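Local coordinates for protein lipase (Penicillium expansum, PDB 3G7N) that hydrolyses triacylglycerols such as tributyrin, releasing free fatty acids, as a secreted alkaline lipase, at residues 15-20 against 28-33; 21-26 against 248-253; 85-90 against 146-151. All coordinates share one frame; numbering follows the deposited sequence.

Contact 1: residues 15-20 against 28-33; sequences AKLSSA and KAFDVT. With SO4 (sulfate ion), chain E.
Two torsions bring Lys16 and Phe30 together: the lysine chain bends at chi3 (68°), and Phe30 CG stands anti to its carbonyl carbon (chi1 -61°), so that the two side chains cross at about a right angle, the lysine over one face of the ring. The setting is a beta hairpin with a two-residue loop, Phe30 and Asp31, in a type II' turn from Ala29 to Val32 at the edge of the main sheet of an alpha/beta-hydrolase fold, packed on helix 8-23. The positive phi of Phe30, 52°, is that of the second residue of a type II' turn. Lys16 CB lies 3.7 Å above one ring face, offset toward the rim, and farther along the same chain Lys16 CE makes a CH-pi contact, 3.8 Å from the Phe30 centroid.

Beside the ring, apolar groups fill the buried part of the interface. Leu17 CD2 is the branch that does the touching, 4.0 Å from Val32 CG2 and 3.4 Å from Ala29 O, while Ala20 CB meets Ala29 CB at 3.6 Å. No hydrogen bond joins the two segments; a salt bridge from Asp31 to Arg13, earlier on the same helix, adds a polar tie.

The lysine's charged end serves a sulfate, probably from the crystallisation liquor and also hydrogen-bonded to Ser258. Lys16 NZ donates to sulfate O2 at 2.6 Å, and that oxygen sits 3.5 Å from Phe30 CE1, at the edge of the ring.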
loop_
_atom_site.group_PDB
_atom_site.type_symbol
_atom_site.label_atom_id
_atom_site.label_comp_id
_atom_site.label_asym_id
_atom_site.label_seq_id
_atom_site.Cartn_x
_atom_site.Cartn_y
_atom_site.Cartn_z
ATOM N N ALA A 15 -6.522 1.613 7.154
ATOM C CA ALA A 15 -5.934 0.768 8.188
ATOM C C ALA A 15 -6.862 -0.344 8.612
ATOM O O ALA A 15 -6.422 -1.464 8.845
ATOM C CB ALA A 15 -5.510 1.615 9.371
ATOM N N LYS A 16 -8.173 -0.050 8.671
ATOM C CA LYS A 16 -9.149 -1.106 8.940
ATOM C C LYS A 16 -9.171 -2.189 7.858
ATOM O O LYS A 16 -9.195 -3.367 8.151
ATOM C CB LYS A 16 -10.556 -0.536 9.165
ATOM C CG LYS A 16 -10.662 0.273 10.462
ATOM C CD LYS A 16 -11.891 1.211 10.467
ATOM C CE LYS A 16 -13.191 0.466 10.519
ATOM N NZ LYS A 16 -14.312 1.450 10.637
ATOM N N LEU A 17 -9.154 -1.772 6.592
ATOM C CA LEU A 17 -9.107 -2.720 5.488
ATOM C C LEU A 17 -7.830 -3.547 5.525
ATOM O O LEU A 17 -7.848 -4.752 5.270
ATOM C CB LEU A 17 -9.206 -1.986 4.151
ATOM C CG LEU A 17 -10.538 -1.275 3.878
ATOM C CD1 LEU A 17 -10.458 -0.506 2.584
ATOM C CD2 LEU A 17 -11.705 -2.249 3.838
ATOM N N SER A 18 -6.719 -2.879 5.814
ATOM C CA SER A 18 -5.445 -3.586 5.912
ATOM C C SER A 18 -5.466 -4.625 7.037
ATOM O O SER A 18 -4.959 -5.724 6.876
ATOM C CB SER A 18 -4.320 -2.598 6.156
ATOM O OG SER A 18 -4.119 -1.712 5.064
ATOM N N SER A 19 -6.074 -4.265 8.171
ATOM C CA SER A 19 -6.247 -5.209 9.291
ATOM C C SER A 19 -7.119 -6.408 8.901
ATOM O O SER A 19 -6.787 -7.568 9.175
ATOM C CB SER A 19 -6.859 -4.465 10.488
ATOM O OG SER A 19 -6.999 -5.312 11.634
ATOM N N ALA A 20 -8.186 -6.122 8.145
ATOM C CA ALA A 20 -9.076 -7.182 7.644
ATOM C C ALA A 20 -8.312 -8.195 6.797
ATOM O O ALA A 20 -8.660 -9.379 6.776
ATOM C CB ALA A 20 -10.247 -6.581 6.848
ATOM N N LYS A 28 -16.715 -10.053 3.251
ATOM C CA LYS A 28 -16.597 -8.597 3.205
ATOM C C LYS A 28 -15.529 -8.137 4.171
ATOM O O LYS A 28 -15.254 -8.794 5.180
ATOM C CB LYS A 28 -17.924 -7.911 3.508
ATOM C CG LYS A 28 -18.682 -8.500 4.675
ATOM C CD LYS A 28 -18.219 -7.908 6.003
ATOM C CE LYS A 28 -18.682 -6.463 6.206
ATOM N NZ LYS A 28 -20.161 -6.296 6.102
ATOM N N ALA A 29 -14.932 -7.001 3.850
ATOM C CA ALA A 29 -14.055 -6.309 4.777
ATOM C C ALA A 29 -14.629 -4.915 4.867
ATOM O O ALA A 29 -14.510 -4.128 3.937
ATOM C CB ALA A 29 -12.638 -6.276 4.234
ATOM N N PHE A 30 -15.318 -4.643 5.974
ATOM C CA PHE A 30 -15.996 -3.386 6.123
ATOM C C PHE A 30 -16.892 -3.099 4.923
ATOM O O PHE A 30 -17.717 -3.962 4.593
ATOM C CB PHE A 30 -14.998 -2.280 6.471
ATOM C CG PHE A 30 -14.271 -2.538 7.766
ATOM C CD1 PHE A 30 -14.896 -2.260 8.973
ATOM C CD2 PHE A 30 -13.109 -3.304 7.788
ATOM C CE1 PHE A 30 -14.348 -2.704 10.169
ATOM C CE2 PHE A 30 -12.518 -3.663 8.993
ATOM C CZ PHE A 30 -13.164 -3.391 10.183
ATOM N N ASP A 31 -16.719 -1.978 4.234
ATOM C CA ASP A 31 -17.625 -1.644 3.125
ATOM C C ASP A 31 -17.282 -2.381 1.812
ATOM O O ASP A 31 -17.998 -2.244 0.812
ATOM C CB ASP A 31 -17.633 -0.145 2.898
ATOM C CG ASP A 31 -16.253 0.404 2.605
ATOM O OD1 ASP A 31 -15.454 0.515 3.566
ATOM O OD2 ASP A 31 -15.931 0.689 1.433
ATOM N N VAL A 32 -16.174 -3.115 1.795
ATOM C CA VAL A 32 -15.734 -3.816 0.578
ATOM C C VAL A 32 -16.276 -5.246 0.537
ATOM O O VAL A 32 -15.995 -6.077 1.419
ATOM C CB VAL A 32 -14.191 -3.820 0.462
ATOM C CG1 VAL A 32 -13.745 -4.704 -0.719
ATOM C CG2 VAL A 32 -13.676 -2.396 0.336
ATOM N N THR A 33 -17.079 -5.538 -0.484
ATOM C CA THR A 33 -17.508 -6.909 -0.759
ATOM C C THR A 33 -16.390 -7.635 -1.512
ATOM O O THR A 33 -15.926 -7.173 -2.552
ATOM C CB THR A 33 -18.765 -6.920 -1.622
ATOM O OG1 THR A 33 -19.818 -6.225 -0.935
ATOM C CG2 THR A 33 -19.214 -8.345 -1.915
HETATM S S SO4 E . -16.462 -0.198 12.770
HETATM O O1 SO4 E . -15.694 -1.318 13.310
HETATM O O2 SO4 E . -16.352 -0.055 11.312
HETATM O O3 SO4 E . -17.874 -0.325 13.142
HETATM O O4 SO4 E . -15.981 1.032 13.410
#

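Contact 2: residues 21-26 against 248-253; sequences AYTGCI and VMLTAG
Tyr22 and Met249 meet in a Met-aromatic contact where the C-terminal turn of helix 8-23, in this alpha/beta-hydrolase lipase, faces a type II beta turn running from Val248 to Thr251. Met249 SD stands at the ring edge, 4.9 Å from the Tyr22 centroid and 75° off the ring normal. Met249 CG completes the approach 3.7 Å from Tyr22 CE2. The methionine chain is bent at chi2 (-60°), which folds the sulfur back beside the ring. Beyond this contact the Tyr22 hydroxyl hydrogen-bonds His131 ND1, and the side chain touches Ser132, the nucleophile, so the methionine packs against a tyrosine that borders the active site.

The purely apolar part is made by Leu250. Its CD2 branch rests 3.6 Å from Tyr22 CB and also reaches the backbone at the start of Thr23, the leucine and threonine side chains sliding past each other in opposite directions.

Polar groups join through solvent, with no direct hydrogen bond between the segments. Thr23 OG1 is shared by two waters. One of them donates to Gly253 O at 2.8 Å; the other donates to Leu250 O, 2.6 Å away, so a single hydroxyl links two carbonyls of the loop.

A covalent tie lies next door. Gly24 leaves the helix with a positive phi, and the following Cys25 is joined to Cys254, one residue past the loop segment, by a disulfide. Cys25 SG lies 3.7 Å from Gly253 O.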
loop_
_atom_site.group_PDB
_atom_site.type_symbol
_atom_site.label_atom_id
_atom_site.label_comp_id
_atom_site.label_asym_id
_atom_site.label_seq_id
_atom_site.Cartn_x
_atom_site.Cartn_y
_atom_site.Cartn_z
ATOM N N ALA A 21 -7.347 -7.716 6.013
ATOM C CA ALA A 21 -6.560 -8.613 5.193
ATOM C C ALA A 21 -5.750 -9.590 6.057
ATOM O O ALA A 21 -5.612 -10.762 5.709
ATOM C CB ALA A 21 -5.649 -7.838 4.292
ATOM N N TYR A 22 -5.235 -9.107 7.186
ATOM C CA TYR A 22 -4.547 -10.002 8.136
ATOM C C TYR A 22 -5.534 -10.968 8.798
ATOM O O TYR A 22 -5.235 -12.148 8.954
ATOM C CB TYR A 22 -3.836 -9.198 9.221
ATOM C CG TYR A 22 -2.595 -8.470 8.770
ATOM C CD1 TYR A 22 -1.411 -9.168 8.519
ATOM C CD2 TYR A 22 -2.570 -7.078 8.697
ATOM C CE1 TYR A 22 -0.244 -8.490 8.166
ATOM C CE2 TYR A 22 -1.405 -6.402 8.386
ATOM C CZ TYR A 22 -0.245 -7.113 8.149
ATOM O OH TYR A 22 0.898 -6.428 7.860
ATOM N N THR A 23 -6.732 -10.492 9.129
ATOM C CA THR A 23 -7.741 -11.322 9.780
ATOM C C THR A 23 -8.269 -12.406 8.847
ATOM O O THR A 23 -8.539 -13.526 9.280
ATOM C CB THR A 23 -8.902 -10.435 10.245
ATOM O OG1 THR A 23 -8.424 -9.540 11.243
ATOM C CG2 THR A 23 -10.062 -11.260 10.795
ATOM N N GLY A 24 -8.271 -12.131 7.543
ATOM C CA GLY A 24 -8.842 -13.056 6.564
ATOM C C GLY A 24 -10.358 -13.042 6.609
ATOM O O GLY A 24 -11.008 -14.068 6.420
ATOM N N CYS A 25 -10.926 -11.850 6.716
ATOM C CA CYS A 25 -12.383 -11.667 6.731
ATOM C C CYS A 25 -13.095 -12.423 5.615
ATOM O O CYS A 25 -12.647 -12.395 4.473
ATOM C CB CYS A 25 -12.716 -10.180 6.642
ATOM S SG CYS A 25 -12.110 -9.258 8.031
ATOM N N ILE A 26 -14.235 -13.018 5.960
ATOM C CA ILE A 26 -15.099 -13.804 5.089
ATOM C C ILE A 26 -16.125 -12.861 4.470
ATOM O O ILE A 26 -16.758 -12.084 5.177
ATOM C CB ILE A 26 -15.893 -14.839 5.953
ATOM C CG1 ILE A 26 -14.932 -15.697 6.779
ATOM C CG2 ILE A 26 -16.811 -15.684 5.102
ATOM C CD1 ILE A 26 -13.863 -16.380 5.933
ATOM N N VAL A 248 -4.704 -1.138 15.468
ATOM C CA VAL A 248 -3.694 -2.168 15.658
ATOM C C VAL A 248 -4.057 -3.359 14.785
ATOM O O VAL A 248 -5.191 -3.841 14.804
ATOM C CB VAL A 248 -3.627 -2.610 17.141
ATOM C CG1 VAL A 248 -2.721 -3.814 17.331
ATOM C CG2 VAL A 248 -3.217 -1.426 18.039
ATOM N N MET A 249 -3.156 -3.730 13.886
ATOM C CA MET A 249 -3.447 -4.797 12.943
ATOM C C MET A 249 -3.938 -6.045 13.651
ATOM O O MET A 249 -3.378 -6.437 14.685
ATOM C CB MET A 249 -2.226 -5.109 12.074
ATOM C CG MET A 249 -1.807 -3.957 11.166
ATOM S SD MET A 249 -3.089 -3.452 9.990
ATOM C CE MET A 249 -3.266 -1.717 10.364
ATOM N N LEU A 250 -4.936 -6.693 13.048
ATOM C CA LEU A 250 -5.625 -7.867 13.568
ATOM C C LEU A 250 -6.713 -7.593 14.593
ATOM O O LEU A 250 -7.494 -8.505 14.898
ATOM C CB LEU A 250 -4.657 -8.940 14.071
ATOM C CG LEU A 250 -3.959 -9.749 12.996
ATOM C CD1 LEU A 250 -2.812 -10.551 13.622
ATOM C CD2 LEU A 250 -4.943 -10.669 12.296
ATOM N N THR A 251 -6.879 -6.343 15.009
ATOM C CA THR A 251 -7.841 -6.040 16.072
ATOM C C THR A 251 -9.093 -5.318 15.578
ATOM O O THR A 251 -10.009 -5.057 16.350
ATOM C CB THR A 251 -7.209 -5.209 17.202
ATOM O OG1 THR A 251 -7.033 -3.864 16.761
ATOM C CG2 THR A 251 -5.891 -5.818 17.667
ATOM N N ALA A 252 -9.105 -4.921 14.310
ATOM C CA ALA A 252 -10.247 -4.225 13.740
ATOM C C ALA A 252 -11.470 -5.125 13.540
ATOM O O ALA A 252 -12.574 -4.610 13.386
ATOM C CB ALA A 252 -9.867 -3.538 12.427
ATOM N N GLY A 253 -11.263 -6.427 13.431
ATOM C CA GLY A 253 -12.327 -7.303 12.918
ATOM C C GLY A 253 -12.628 -7.043 11.454
ATOM O O GLY A 253 -11.750 -6.652 10.675
HETATM O O HOH W 1 -9.063 -7.002 11.463
HETATM O O HOH W 2 -8.597 -10.539 13.738
#

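Contact 3: residues 85-90 against 146-151; sequences SGVTFP and AQNFPD
Asn148 and Gly86 form the close-packed heart of this surface contact. With no side chain on Gly86, its CA comes within 3.5 Å of Asn148 OD1. Next to it, Gly86 O lies 3.5 Å from Gln147 CB, and Val87 fits against the glutamine chain with both branches: CG2 is 3.9 Å from Gln147 CB, while CG1 faces Gln147 CG. The Val87 and Gln147 side chains cross at about a right angle.

Asn148 ND2 donates to Ser85 O at 3.0 Å in a nearly straight bond (168°), although the position of that carbonyl oxygen is less certain. The same amide nitrogen also bonds Ala144 O, one turn back in helix 133-148. This is the helix that follows the nucleophile Ser132 in the alpha/beta-hydrolase fold, and the contact joins the loop before strand 95-96 to its far, C-terminal end, away from the catalytic residues.

The solvent side is looser. There a water bridges the segments, donating to Ser85 OG and, at 2.8 Å, to Asn148 OD1; Ser85 OG is held in addition by a hydrogen bond with Asp108 OD1.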
loop_
_atom_site.group_PDB
_atom_site.type_symbol
_atom_site.label_atom_id
_atom_site.label_comp_id
_atom_site.label_asym_id
_atom_site.label_seq_id
_atom_site.Cartn_x
_atom_site.Cartn_y
_atom_site.Cartn_z
ATOM N N SER A 85 2.697 -7.326 -17.026
ATOM C CA SER A 85 1.802 -7.121 -18.157
ATOM C C SER A 85 1.089 -5.781 -18.068
ATOM O O SER A 85 0.603 -5.377 -16.996
ATOM C CB SER A 85 0.816 -8.277 -18.283
ATOM O OG SER A 85 -0.092 -8.308 -17.190
ATOM N N GLY A 86 1.028 -5.082 -19.197
ATOM C CA GLY A 86 0.300 -3.834 -19.306
ATOM C C GLY A 86 1.069 -2.652 -18.764
ATOM O O GLY A 86 0.584 -1.531 -18.797
ATOM N N VAL A 87 2.273 -2.911 -18.244
ATOM C CA VAL A 87 3.120 -1.847 -17.716
ATOM C C VAL A 87 4.347 -1.656 -18.604
ATOM O O VAL A 87 5.007 -2.630 -18.963
ATOM C CB VAL A 87 3.613 -2.160 -16.275
ATOM C CG1 VAL A 87 4.465 -1.023 -15.743
ATOM C CG2 VAL A 87 2.421 -2.450 -15.361
ATOM N N THR A 88 4.632 -0.409 -18.959
ATOM C CA THR A 88 5.853 -0.101 -19.706
ATOM C C THR A 88 6.818 0.684 -18.810
ATOM O O THR A 88 6.670 1.880 -18.612
ATOM C CB THR A 88 5.547 0.684 -20.993
ATOM O OG1 THR A 88 4.628 -0.069 -21.802
ATOM C CG2 THR A 88 6.831 0.906 -21.791
ATOM N N PHE A 89 7.831 -0.014 -18.302
ATOM C CA PHE A 89 8.807 0.606 -17.394
ATOM C C PHE A 89 9.922 1.262 -18.200
ATOM O O PHE A 89 10.557 0.577 -19.016
ATOM C CB PHE A 89 9.443 -0.449 -16.482
ATOM C CG PHE A 89 8.512 -0.995 -15.426
ATOM C CD1 PHE A 89 8.257 -0.277 -14.267
ATOM C CD2 PHE A 89 7.990 -2.269 -15.552
ATOM C CE1 PHE A 89 7.470 -0.825 -13.252
ATOM C CE2 PHE A 89 7.227 -2.837 -14.526
ATOM C CZ PHE A 89 7.044 -2.133 -13.350
ATOM N N PRO A 90 10.320 2.482 -17.813
ATOM C CA PRO A 90 11.568 3.003 -18.376
ATOM C C PRO A 90 12.748 2.109 -18.045
ATOM O O PRO A 90 12.784 1.475 -16.978
ATOM C CB PRO A 90 11.721 4.361 -17.706
ATOM C CG PRO A 90 10.290 4.799 -17.452
ATOM C CD PRO A 90 9.545 3.527 -17.123
ATOM N N ALA A 146 -2.498 1.973 -12.529
ATOM C CA ALA A 146 -2.454 3.195 -13.341
ATOM C C ALA A 146 -2.136 2.866 -14.787
ATOM O O ALA A 146 -2.730 3.462 -15.707
ATOM C CB ALA A 146 -1.411 4.162 -12.787
ATOM N N GLN A 147 -1.218 1.935 -14.999
ATOM C CA GLN A 147 -0.759 1.609 -16.347
ATOM C C GLN A 147 -1.785 0.749 -17.083
ATOM O O GLN A 147 -1.989 0.914 -18.302
ATOM C CB GLN A 147 0.575 0.879 -16.276
ATOM C CG GLN A 147 1.734 1.777 -15.889
ATOM C CD GLN A 147 2.328 2.478 -17.086
ATOM O OE1 GLN A 147 2.389 3.710 -17.128
ATOM N NE2 GLN A 147 2.839 1.705 -18.012
ATOM N N ASN A 148 -2.439 -0.172 -16.377
ATOM C CA ASN A 148 -3.431 -1.034 -17.015
ATOM C C ASN A 148 -4.786 -0.376 -17.209
ATOM O O ASN A 148 -5.515 -0.721 -18.149
ATOM C CB ASN A 148 -3.596 -2.340 -16.246
ATOM C CG ASN A 148 -2.540 -3.371 -16.621
ATOM O OD1 ASN A 148 -2.701 -4.099 -17.603
ATOM N ND2 ASN A 148 -1.415 -3.385 -15.898
ATOM N N PHE A 149 -5.117 0.600 -16.370
ATOM C CA PHE A 149 -6.441 1.225 -16.372
ATOM C C PHE A 149 -6.315 2.754 -16.354
ATOM O O PHE A 149 -6.772 3.418 -15.430
ATOM C CB PHE A 149 -7.285 0.707 -15.192
ATOM C CG PHE A 149 -7.372 -0.788 -15.127
ATOM C CD1 PHE A 149 -8.084 -1.497 -16.088
ATOM C CD2 PHE A 149 -6.773 -1.496 -14.095
ATOM C CE1 PHE A 149 -8.151 -2.859 -16.054
ATOM C CE2 PHE A 149 -6.835 -2.868 -14.059
ATOM C CZ PHE A 149 -7.560 -3.555 -15.015
ATOM N N PRO A 150 -5.771 3.327 -17.453
ATOM C CA PRO A 150 -5.449 4.751 -17.461
ATOM C C PRO A 150 -6.665 5.693 -17.518
ATOM O O PRO A 150 -6.552 6.864 -17.150
ATOM C CB PRO A 150 -4.596 4.912 -18.725
ATOM C CG PRO A 150 -4.988 3.776 -19.602
ATOM C CD PRO A 150 -5.261 2.638 -18.652
ATOM N N ASP A 151 -7.843 5.148 -17.775
ATOM C CA ASP A 151 -9.058 5.957 -17.760
ATOM C C ASP A 151 -9.823 5.929 -16.439
ATOM O O ASP A 151 -10.959 6.397 -16.373
ATOM C CB ASP A 151 -9.976 5.551 -18.916
ATOM C CG ASP A 151 -10.421 4.108 -18.828
ATOM O OD1 ASP A 151 -9.840 3.345 -18.025
ATOM O OD2 ASP A 151 -11.277 3.698 -19.648
HETATM O O HOH W 3 -2.237 -6.760 -18.182
#

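How the contacts relate
Helix 8-23, the first helix of the chain, serves two contacts. Contact 1 closes a short loop, bringing the hairpin that opens strand 32-40 back onto the helix it has just left. Contact 2 spans 222 residues, joining the end of that helix to the loop after strand 247-248 near the C terminus. The two cross along the chain, and they touch: Ser19 OG and Leu250 N form a probable hydrogen bond at 2.9 Å. Contact 3 opens after contact 1 has closed and lies within the long span of contact 2. It ties the 85-90 loop to the end of helix 133-148, across the chain's centre from contact 2, their centres about 31 Å apart.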